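Local structure of 2S Albumin protein (6IX1) at residues A[53-56]-A[57-60]. The protein is a hemopexin-fold 2S albumin of Dolichos seeds, probably serving in storage and possibly in binding small ligands. Residues are numbered along the deposited sequence; the frame is centred on the assembly and turned at random.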
ATOM      1  N   ALA A  53      -0.282  -2.921  19.236  1.00 16.71           N
ATOM      2  CA  ALA A  53       0.823  -2.827  20.214  1.00 16.33           C
ATOM      3  C   ALA A  53       1.297  -4.235  20.563  1.00 15.82           C
ATOM      4  O   ALA A  53       0.469  -5.105  20.718  1.00 21.42           O
ATOM      5  CB  ALA A  53       0.402  -2.056  21.421  1.00 18.85           C
ATOM      6  N   GLY A  54       2.620  -4.428  20.634  1.00 20.55           N
ATOM      7  CA  GLY A  54       3.220  -5.715  20.946  1.00 24.00           C
ATOM      8  C   GLY A  54       3.248  -6.680  19.790  1.00 25.90           C
ATOM      9  O   GLY A  54       3.607  -7.815  20.043  1.00 29.15           O
ATOM     10  N   THR A  55       2.869  -6.291  18.584  1.00 20.43           N
ATOM     11  CA  THR A  55       2.911  -7.156  17.385  1.00 19.91           C
ATOM     12  C   THR A  55       4.038  -6.690  16.459  1.00 17.15           C
ATOM     13  O   THR A  55       4.627  -5.594  16.615  1.00 17.44           O
ATOM     14  CB  THR A  55       1.594  -7.150  16.624  1.00 21.82           C
ATOM     15  OG1 THR A  55       1.508  -5.897  15.947  1.00 18.12           O
ATOM     16  CG2 THR A  55       0.370  -7.411  17.479  1.00 20.57           C
ATOM     17  N   ALA A  56       4.338  -7.516  15.476  1.00 18.12           N
ATOM     18  CA  ALA A  56       5.330  -7.231  14.414  1.00 17.10           C
ATOM     19  C   ALA A  56       4.914  -5.942  13.686  1.00 12.44           C
ATOM     20  O   ALA A  56       5.779  -5.292  13.085  1.00 12.74           O
ATOM     21  CB  ALA A  56       5.408  -8.398  13.498  1.00 18.27           C
ATOM     22  N   PHE A  57       3.609  -5.720  13.631  1.00 12.32           N
ATOM     23  CA  PHE A  57       3.084  -4.556  12.884  1.00 11.82           C
ATOM     24  C   PHE A  57       3.460  -3.244  13.555  1.00 10.44           C
ATOM     25  O   PHE A  57       3.575  -2.223  12.860  1.00 11.00           O
ATOM     26  CB  PHE A  57       1.578  -4.678  12.664  1.00 10.93           C
ATOM     27  CG  PHE A  57       1.230  -6.050  12.164  1.00 10.14           C
ATOM     28  CD1 PHE A  57       1.500  -6.391  10.868  1.00  9.59           C
ATOM     29  CD2 PHE A  57       0.675  -6.979  13.021  1.00 13.34           C
ATOM     30  CE1 PHE A  57       1.260  -7.669  10.423  1.00 11.20           C
ATOM     31  CE2 PHE A  57       0.496  -8.268  12.583  1.00 13.29           C
ATOM     32  CZ  PHE A  57       0.766  -8.630  11.275  1.00 11.51           C
ATOM     33  N   ALA A  58       3.660  -3.266  14.867  1.00 13.85           N
ATOM     34  CA  ALA A  58       4.129  -2.079  15.583  1.00 13.50           C
ATOM     35  C   ALA A  58       5.661  -2.013  15.535  1.00 13.69           C
ATOM     36  O   ALA A  58       6.265  -0.945  15.316  1.00 15.93           O
ATOM     37  CB  ALA A  58       3.664  -2.105  17.019  1.00 15.94           C
ATOM     38  N   GLU A  59       6.322  -3.151  15.794  1.00 14.35           N
ATOM     39  CA  GLU A  59       7.791  -3.219  15.851  1.00 13.84           C
ATOM     40  C   GLU A  59       8.188  -4.528  15.187  1.00 13.72           C
ATOM     41  O   GLU A  59       7.897  -5.558  15.764  1.00 15.98           O
ATOM     42  CB  GLU A  59       8.337  -3.111  17.286  1.00 14.55           C
ATOM     43  CG  GLU A  59       8.012  -1.818  18.009  1.00 16.85           C
ATOM     44  CD  GLU A  59       8.754  -0.481  17.784  1.00 16.39           C
ATOM     45  OE1 GLU A  59      10.010  -0.408  17.432  1.00 22.58           O
ATOM     46  OE2 GLU A  59       8.164   0.553  18.142  1.00 16.22           O
ATOM     47  N   PRO A  60       8.814  -4.520  14.012  1.00 15.81           N
ATOM     48  CA  PRO A  60       9.467  -3.356  13.430  1.00 13.98           C
ATOM     49  C   PRO A  60       8.606  -2.430  12.554  1.00 11.43           C
ATOM     50  O   PRO A  60       9.006  -1.333  12.225  1.00 14.59           O
ATOM     51  CB  PRO A  60      10.508  -4.008  12.531  1.00 16.12           C
ATOM     52  CG  PRO A  60       9.850  -5.295  12.060  1.00 16.75           C
ATOM     53  CD  PRO A  60       9.194  -5.785  13.334  1.00 14.97           C
TER
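The aromatic ring of Phe57 meets Thr55 at its edge, where the hydroxyl OG1 lies near the ring plane, 3.2 Å from CD2; elsewhere the ring side chain touches Val75, Ser77, Gln80 and Ala82 on strands 72-77 and 80-85. This loop runs from helix 45-48 to strand 64-67, linking two neighbouring blades of the four-bladed beta-propeller known from hemopexin, and Phe57 fastens it to the second blade. It offers a compact example of how a threonine can organise a turn with both of its oxygens. A chi1 of 74° directs OG1 at Phe57 N, which it meets in a weak, bent hydrogen bond (3.1 Å, 129°) that gives an ST turn; the same hydroxyl is also bonded to Leu52 O. The main-chain oxygen does the firmer work. Thr55 O receives Ala58 N from above the carbonyl plane at 3.1 Å, closing a beta turn, and Glu59 N within that plane, also at 3.1 Å but nearly straight (170°), so two donors grip one acceptor. Glu59 OE1 is hydrogen-bonded to Asn22 ND2, and within the turn Ala56 O accepts a hydrogen bond from Ser77 OG. A cis peptide then joins Glu59 to Pro60, whose ring carbon CD comes to 3.5 Å from Ala56 O.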